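Local coordinates for protein acyl-coenzyme A oxidase acox-1.1 (Caenorhabditis elegans, PDB 5K3H) that catalyses the first, FAD-dependent step of peroxisomal beta-oxidation, desaturating acyl-CoAs to (2E)-enoyl-CoAs and passing electrons to oxygen to give hydrogen peroxide, at residues L51-L63 / E74-M86. Sequence-based numbering, arbitrary orientation.
Sequences LAEIPELHDSMPL and ESARKLTVLTQRM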
ATOM      1  N   LEU B  51     -31.065  -2.774 -12.505  1.00 29.23           N
ATOM      2  CA  LEU B  51     -30.814  -1.996 -11.296  1.00 29.11           C
ATOM      3  C   LEU B  51     -30.921  -0.488 -11.549  1.00 30.91           C
ATOM      4  O   LEU B  51     -31.261   0.279 -10.635  1.00 31.54           O
ATOM      5  CB  LEU B  51     -29.440  -2.350 -10.738  1.00 28.31           C
ATOM      6  CG  LEU B  51     -29.289  -3.737 -10.124  1.00 27.40           C
ATOM      7  CD1 LEU B  51     -27.807  -4.097 -10.010  1.00 27.32           C
ATOM      8  CD2 LEU B  51     -29.980  -3.826  -8.776  1.00 26.99           C
ATOM      9  N   ALA B  52     -30.658  -0.042 -12.776  1.00 29.62           N
ATOM     10  CA  ALA B  52     -30.804   1.379 -13.070  1.00 30.90           C
ATOM     11  C   ALA B  52     -32.237   1.853 -12.867  1.00 33.76           C
ATOM     12  O   ALA B  52     -32.456   3.054 -12.660  1.00 33.78           O
ATOM     13  CB  ALA B  52     -30.337   1.692 -14.496  1.00 29.54           C
ATOM     14  N   GLU B  53     -33.213   0.942 -12.936  1.00 33.00           N
ATOM     15  CA  GLU B  53     -34.619   1.257 -12.723  1.00 34.26           C
ATOM     16  C   GLU B  53     -35.044   1.114 -11.270  1.00 31.94           C
ATOM     17  O   GLU B  53     -36.219   1.325 -10.974  1.00 31.75           O
ATOM     18  CB  GLU B  53     -35.520   0.336 -13.545  1.00 38.89           C
ATOM     19  CG  GLU B  53     -35.281   0.280 -15.032  1.00 43.66           C
ATOM     20  CD  GLU B  53     -36.192  -0.750 -15.718  1.00 49.10           C
ATOM     21  OE1 GLU B  53     -36.835  -1.559 -15.011  1.00 51.83           O
ATOM     22  OE2 GLU B  53     -36.227  -0.777 -16.967  1.00 56.06           O
ATOM     23  N   ILE B  54     -34.145   0.756 -10.357  1.00 34.74           N
ATOM     24  CA  ILE B  54     -34.540   0.499  -8.972  1.00 34.11           C
ATOM     25  C   ILE B  54     -33.731   1.418  -8.068  1.00 33.86           C
ATOM     26  O   ILE B  54     -32.781   0.969  -7.411  1.00 33.23           O
ATOM     27  CB  ILE B  54     -34.308  -0.969  -8.573  1.00 33.31           C
ATOM     28  CG1 ILE B  54     -34.920  -1.941  -9.572  1.00 33.47           C
ATOM     29  CG2 ILE B  54     -34.869  -1.257  -7.203  1.00 33.31           C
ATOM     30  CD1 ILE B  54     -34.609  -3.385  -9.211  1.00 33.95           C
ATOM     31  N   PRO B  55     -34.103   2.687  -7.952  1.00 35.96           N
ATOM     32  CA  PRO B  55     -33.266   3.622  -7.191  1.00 36.10           C
ATOM     33  C   PRO B  55     -33.164   3.285  -5.710  1.00 35.81           C
ATOM     34  O   PRO B  55     -32.209   3.728  -5.056  1.00 37.42           O
ATOM     35  CB  PRO B  55     -33.955   4.975  -7.423  1.00 37.42           C
ATOM     36  CG  PRO B  55     -35.374   4.629  -7.801  1.00 36.81           C
ATOM     37  CD  PRO B  55     -35.260   3.346  -8.576  1.00 36.70           C
ATOM     38  N   GLU B  56     -34.100   2.502  -5.161  1.00 35.60           N
ATOM     39  CA  GLU B  56     -33.994   2.090  -3.763  1.00 36.17           C
ATOM     40  C   GLU B  56     -32.789   1.180  -3.530  1.00 33.73           C
ATOM     41  O   GLU B  56     -32.364   0.995  -2.378  1.00 31.52           O
ATOM     42  CB  GLU B  56     -35.293   1.405  -3.305  1.00 38.82           C
ATOM     43  CG  GLU B  56     -36.042   0.573  -4.389  1.00 44.19           C
ATOM     44  CD  GLU B  56     -36.875   1.423  -5.365  1.00 44.78           C
ATOM     45  OE1 GLU B  56     -37.002   2.632  -5.109  1.00 46.05           O
ATOM     46  OE2 GLU B  56     -37.398   0.894  -6.382  1.00 51.48           O
ATOM     47  N   LEU B  57     -32.220   0.624  -4.595  1.00 33.13           N
ATOM     48  CA  LEU B  57     -31.027  -0.197  -4.493  1.00 31.41           C
ATOM     49  C   LEU B  57     -29.747   0.582  -4.786  1.00 30.77           C
ATOM     50  O   LEU B  57     -28.698  -0.037  -4.992  1.00 32.34           O
ATOM     51  CB  LEU B  57     -31.136  -1.414  -5.416  1.00 30.26           C
ATOM     52  CG  LEU B  57     -32.065  -2.535  -4.951  1.00 29.65           C
ATOM     53  CD1 LEU B  57     -32.197  -3.590  -6.003  1.00 29.07           C
ATOM     54  CD2 LEU B  57     -31.525  -3.148  -3.680  1.00 29.35           C
ATOM     55  N   HIS B  58     -29.815   1.910  -4.877  1.00 30.12           N
ATOM     56  CA  HIS B  58     -28.629   2.717  -5.140  1.00 29.99           C
ATOM     57  C   HIS B  58     -28.009   3.247  -3.851  1.00 29.58           C
ATOM     58  O   HIS B  58     -28.670   3.354  -2.813  1.00 28.85           O
ATOM     59  CB  HIS B  58     -28.965   3.889  -6.063  1.00 30.10           C
ATOM     60  CG  HIS B  58     -29.480   3.471  -7.404  1.00 31.21           C
ATOM     61  ND1 HIS B  58     -29.956   4.373  -8.332  1.00 30.84           N
ATOM     62  CD2 HIS B  58     -29.554   2.252  -7.991  1.00 31.16           C
ATOM     63  CE1 HIS B  58     -30.325   3.723  -9.421  1.00 31.30           C
ATOM     64  NE2 HIS B  58     -30.092   2.436  -9.240  1.00 31.45           N
ATOM     65  N   ASP B  59     -26.714   3.573  -3.927  1.00 26.45           N
ATOM     66  CA  ASP B  59     -26.077   4.275  -2.825  1.00 25.85           C
ATOM     67  C   ASP B  59     -26.828   5.577  -2.592  1.00 25.26           C
ATOM     68  O   ASP B  59     -27.019   6.359  -3.528  1.00 26.19           O
ATOM     69  CB  ASP B  59     -24.616   4.596  -3.150  1.00 26.44           C
ATOM     70  CG  ASP B  59     -23.762   3.364  -3.399  1.00 27.79           C
ATOM     71  OD1 ASP B  59     -24.149   2.248  -2.996  1.00 27.40           O
ATOM     72  OD2 ASP B  59     -22.699   3.518  -4.039  1.00 31.00           O
ATOM     73  N   SER B  60     -27.245   5.817  -1.342  1.00 27.28           N
ATOM     74  CA  SER B  60     -27.977   7.049  -1.044  1.00 27.40           C
ATOM     75  C   SER B  60     -27.074   8.270  -1.166  1.00 27.59           C
ATOM     76  O   SER B  60     -27.555   9.357  -1.499  1.00 26.87           O
ATOM     77  CB  SER B  60     -28.612   6.994   0.348  1.00 26.73           C
ATOM     78  OG  SER B  60     -27.649   6.726   1.360  1.00 26.63           O
ATOM     79  N   MET B  61     -25.780   8.119  -0.906  1.00 25.09           N
ATOM     80  CA  MET B  61     -24.800   9.152  -1.226  1.00 25.60           C
ATOM     81  C   MET B  61     -23.461   8.472  -1.478  1.00 24.08           C
ATOM     82  O   MET B  61     -23.315   7.266  -1.240  1.00 22.75           O
ATOM     83  CB  MET B  61     -24.692  10.181  -0.096  1.00 28.61           C
ATOM     84  CG  MET B  61     -24.490   9.596   1.265  1.00 30.59           C
ATOM     85  SD  MET B  61     -24.018  10.873   2.442  1.00 39.90           S
ATOM     86  CE  MET B  61     -24.821  12.305   1.713  1.00 38.63           C
ATOM     87  N   PRO B  62     -22.459   9.212  -1.971  1.00 21.73           N
ATOM     88  CA  PRO B  62     -21.129   8.601  -2.154  1.00 22.01           C
ATOM     89  C   PRO B  62     -20.596   7.992  -0.855  1.00 22.46           C
ATOM     90  O   PRO B  62     -20.512   8.659   0.183  1.00 22.43           O
ATOM     91  CB  PRO B  62     -20.266   9.773  -2.637  1.00 21.85           C
ATOM     92  CG  PRO B  62     -21.236  10.629  -3.365  1.00 21.73           C
ATOM     93  CD  PRO B  62     -22.518  10.554  -2.581  1.00 21.71           C
ATOM     94  N   LEU B  63     -20.232   6.706  -0.927  1.00 23.01           N
ATOM     95  CA  LEU B  63     -19.763   5.995   0.265  1.00 23.14           C
ATOM     96  C   LEU B  63     -18.623   6.689   1.000  1.00 22.34           C
ATOM     97  O   LEU B  63     -18.606   6.625   2.241  1.00 21.57           O
ATOM     98  CB  LEU B  63     -19.370   4.553  -0.090  1.00 23.27           C
ATOM     99  CG  LEU B  63     -20.467   3.702  -0.730  1.00 23.78           C
ATOM    100  CD1 LEU B  63     -20.100   2.223  -0.725  1.00 24.28           C
ATOM    101  CD2 LEU B  63     -21.834   3.919  -0.053  1.00 23.82           C
ATOM    102  N   GLU B  74     -26.730   1.949   5.984  1.00 26.95           N
ATOM    103  CA  GLU B  74     -27.043   1.900   4.562  1.00 27.43           C
ATOM    104  C   GLU B  74     -26.918   0.479   4.021  1.00 27.12           C
ATOM    105  O   GLU B  74     -27.762   0.018   3.245  1.00 26.49           O
ATOM    106  CB  GLU B  74     -26.098   2.852   3.817  1.00 28.85           C
ATOM    107  CG  GLU B  74     -26.153   2.799   2.299  1.00 31.07           C
ATOM    108  CD  GLU B  74     -27.359   3.557   1.763  1.00 32.89           C
ATOM    109  OE1 GLU B  74     -28.123   4.109   2.572  1.00 33.38           O
ATOM    110  OE2 GLU B  74     -27.554   3.614   0.540  1.00 34.60           O
ATOM    111  N   SER B  75     -25.870  -0.236   4.426  1.00 26.87           N
ATOM    112  CA  SER B  75     -25.656  -1.591   3.938  1.00 26.39           C
ATOM    113  C   SER B  75     -26.792  -2.515   4.378  1.00 26.81           C
ATOM    114  O   SER B  75     -27.223  -3.389   3.616  1.00 24.45           O
ATOM    115  CB  SER B  75     -24.278  -2.088   4.423  1.00 25.80           C
ATOM    116  OG  SER B  75     -23.921  -3.364   3.908  1.00 26.31           O
ATOM    117  N   ALA B  76     -27.269  -2.354   5.624  1.00 29.41           N
ATOM    118  CA  ALA B  76     -28.408  -3.139   6.107  1.00 29.58           C
ATOM    119  C   ALA B  76     -29.691  -2.758   5.373  1.00 29.89           C
ATOM    120  O   ALA B  76     -30.499  -3.628   5.020  1.00 29.29           O
ATOM    121  CB  ALA B  76     -28.574  -2.955   7.617  1.00 30.50           C
ATOM    122  N   ARG B  77     -29.896  -1.459   5.144  1.00 28.37           N
ATOM    123  CA  ARG B  77     -31.019  -0.995   4.337  1.00 30.05           C
ATOM    124  C   ARG B  77     -31.092  -1.722   2.995  1.00 30.06           C
ATOM    125  O   ARG B  77     -32.088  -2.392   2.691  1.00 27.90           O
ATOM    126  CB  ARG B  77     -30.899   0.514   4.127  1.00 31.03           C
ATOM    127  CG  ARG B  77     -32.131   1.164   3.528  1.00 32.84           C
ATOM    128  CD  ARG B  77     -31.881   2.631   3.183  1.00 32.55           C
ATOM    129  NE  ARG B  77     -30.924   2.824   2.101  1.00 32.29           N
ATOM    130  CZ  ARG B  77     -31.186   2.560   0.818  1.00 32.49           C
ATOM    131  NH1 ARG B  77     -32.366   2.076   0.451  1.00 31.20           N
ATOM    132  NH2 ARG B  77     -30.257   2.764  -0.105  1.00 34.18           N
ATOM    133  N   LYS B  78     -30.025  -1.611   2.184  1.00 29.36           N
ATOM    134  CA  LYS B  78     -30.000  -2.242   0.860  1.00 29.72           C
ATOM    135  C   LYS B  78     -30.117  -3.752   0.953  1.00 29.26           C
ATOM    136  O   LYS B  78     -30.741  -4.388   0.091  1.00 27.69           O
ATOM    137  CB  LYS B  78     -28.715  -1.869   0.122  1.00 30.37           C
ATOM    138  CG  LYS B  78     -28.629  -0.404  -0.170  1.00 32.10           C
ATOM    139  CD  LYS B  78     -27.554  -0.086  -1.171  1.00 33.27           C
ATOM    140  CE  LYS B  78     -26.211  -0.053  -0.462  1.00 35.95           C
ATOM    141  NZ  LYS B  78     -25.188   0.650  -1.277  1.00 37.97           N
ATOM    142  N   LEU B  79     -29.531  -4.347   1.990  1.00 29.04           N
ATOM    143  CA  LEU B  79     -29.587  -5.796   2.122  1.00 29.96           C
ATOM    144  C   LEU B  79     -31.029  -6.285   2.262  1.00 29.32           C
ATOM    145  O   LEU B  79     -31.423  -7.260   1.611  1.00 28.30           O
ATOM    146  CB  LEU B  79     -28.731  -6.224   3.314  1.00 30.89           C
ATOM    147  CG  LEU B  79     -28.321  -7.680   3.492  1.00 32.93           C
ATOM    148  CD1 LEU B  79     -27.671  -8.217   2.231  1.00 32.24           C
ATOM    149  CD2 LEU B  79     -27.343  -7.744   4.649  1.00 34.08           C
ATOM    150  N   THR B  80     -31.844  -5.608   3.082  1.00 31.68           N
ATOM    151  CA  THR B  80     -33.233  -6.035   3.235  1.00 32.33           C
ATOM    152  C   THR B  80     -34.014  -5.861   1.934  1.00 30.74           C
ATOM    153  O   THR B  80     -34.827  -6.725   1.573  1.00 30.13           O
ATOM    154  CB  THR B  80     -33.916  -5.285   4.381  1.00 34.01           C
ATOM    155  OG1 THR B  80     -33.885  -3.886   4.120  1.00 36.37           O
ATOM    156  CG2 THR B  80     -33.259  -5.571   5.723  1.00 34.33           C
ATOM    157  N   VAL B  81     -33.784  -4.763   1.207  1.00 31.56           N
ATOM    158  CA  VAL B  81     -34.441  -4.607  -0.090  1.00 31.09           C
ATOM    159  C   VAL B  81     -34.034  -5.727  -1.043  1.00 31.89           C
ATOM    160  O   VAL B  81     -34.869  -6.250  -1.790  1.00 31.01           O
ATOM    161  CB  VAL B  81     -34.133  -3.227  -0.686  1.00 30.59           C
ATOM    162  CG1 VAL B  81     -34.821  -3.082  -2.030  1.00 31.18           C
ATOM    163  CG2 VAL B  81     -34.562  -2.138   0.278  1.00 30.49           C
ATOM    164  N   LEU B  82     -32.752  -6.123  -1.028  1.00 30.85           N
ATOM    165  CA  LEU B  82     -32.299  -7.227  -1.880  1.00 32.37           C
ATOM    166  C   LEU B  82     -33.074  -8.510  -1.601  1.00 33.87           C
ATOM    167  O   LEU B  82     -33.643  -9.106  -2.517  1.00 35.55           O
ATOM    168  CB  LEU B  82     -30.803  -7.492  -1.695  1.00 32.65           C
ATOM    169  CG  LEU B  82     -29.765  -6.699  -2.498  1.00 32.80           C
ATOM    170  CD1 LEU B  82     -28.345  -7.240  -2.175  1.00 33.34           C
ATOM    171  CD2 LEU B  82     -30.038  -6.679  -4.012  1.00 32.21           C
ATOM    172  N   THR B  83     -33.168  -8.918  -0.331  1.00 30.54           N
ATOM    173  CA  THR B  83     -33.848 -10.174  -0.017  1.00 34.26           C
ATOM    174  C   THR B  83     -35.294 -10.151  -0.496  1.00 36.25           C
ATOM    175  O   THR B  83     -35.872 -11.201  -0.794  1.00 37.73           O
ATOM    176  CB  THR B  83     -33.837 -10.427   1.492  1.00 36.62           C
ATOM    177  OG1 THR B  83     -34.539  -9.363   2.128  1.00 39.50           O
ATOM    178  CG2 THR B  83     -32.441 -10.413   2.047  1.00 36.60           C
ATOM    179  N   GLN B  84     -35.881  -8.958  -0.573  1.00 36.27           N
ATOM    180  CA  GLN B  84     -37.261  -8.755  -0.999  1.00 39.34           C
ATOM    181  C   GLN B  84     -37.408  -8.759  -2.522  1.00 37.48           C
ATOM    182  O   GLN B  84     -38.282  -9.447  -3.062  1.00 35.66           O
ATOM    183  CB  GLN B  84     -37.771  -7.455  -0.373  1.00 44.55           C
ATOM    184  CG  GLN B  84     -39.036  -6.865  -0.969  1.00 51.65           C
ATOM    185  CD  GLN B  84     -39.351  -5.481  -0.389  1.00 58.38           C
ATOM    186  OE1 GLN B  84     -38.536  -4.893   0.346  1.00 56.89           O
ATOM    187  NE2 GLN B  84     -40.526  -4.943  -0.745  1.00 59.26           N
ATOM    188  N   ARG B  85     -36.572  -8.005  -3.243  1.00 39.50           N
ATOM    189  CA  ARG B  85     -36.731  -7.860  -4.690  1.00 37.89           C
ATOM    190  C   ARG B  85     -35.794  -8.757  -5.502  1.00 36.28           C
ATOM    191  O   ARG B  85     -35.868  -8.737  -6.737  1.00 36.56           O
ATOM    192  CB  ARG B  85     -36.494  -6.410  -5.111  1.00 37.69           C
ATOM    193  CG  ARG B  85     -37.044  -5.382  -4.144  1.00 40.20           C
ATOM    194  CD  ARG B  85     -38.398  -4.898  -4.577  1.00 41.95           C
ATOM    195  NE  ARG B  85     -38.384  -4.439  -5.961  1.00 43.51           N
ATOM    196  CZ  ARG B  85     -38.167  -3.178  -6.320  1.00 44.64           C
ATOM    197  NH1 ARG B  85     -37.912  -2.257  -5.393  1.00 42.17           N
ATOM    198  NH2 ARG B  85     -38.175  -2.849  -7.607  1.00 47.20           N
ATOM    199  N   MET B  86     -34.949  -9.558  -4.837  1.00 37.23           N
ATOM    200  CA  MET B  86     -33.869 -10.297  -5.498  1.00 37.26           C
ATOM    201  C   MET B  86     -34.328 -11.022  -6.762  1.00 36.86           C
ATOM    202  O   MET B  86     -33.618 -11.018  -7.777  1.00 39.74           O
ATOM    203  CB  MET B  86     -33.235 -11.276  -4.498  1.00 36.29           C
ATOM    204  CG  MET B  86     -32.071 -12.073  -5.029  1.00 36.70           C
ATOM    205  SD  MET B  86     -31.313 -13.064  -3.731  1.00 33.27           S
ATOM    206  CE  MET B  86     -30.522 -11.777  -2.747  1.00 36.72           C
TER
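Glu74 OE2 is gripped by two donors on opposite faces of its carboxylate: the backbone N of Ser60 at 2.9 Å across the contact, and Arg77 NH2 from one turn further along helix 68-85. Arg77 NE and NH2 reach one oxygen each, both from above the carboxylate plane, while the oxygens lie in the guanidinium plane; the pair of bonds fixes the group's rotation. The bend at chi3 (67°) brings it round to the loop, where NH1 gives a 3.0 Å bond to Glu56 O, on a lone pair in the carbonyl plane. Beside this, Lys78 NZ forms a 2.6 Å salt bridge with Asp59 OD1 and also bonds Val105 O, while Asp59 OD2 turns to Arg626. Toward the far end of the helix, Leu57 pushes CD2 between Val81 CG1 (3.7 Å) and Leu82 CD2 (3.8 Å). There Arg85 NH1 makes a salt bridge to Glu56 OE2 at 3.3 Å, its hydrogen bond weak though straight. The loop leaving helix 38-52 is thus strapped along helix 68-85 in the oxidase's N-terminal domain, where Arg77 also meets Tyr661 of the second subunit. With Arg77 paired to it and Ser60 N bonded to OE2, Glu74 probably stays ionised although buried.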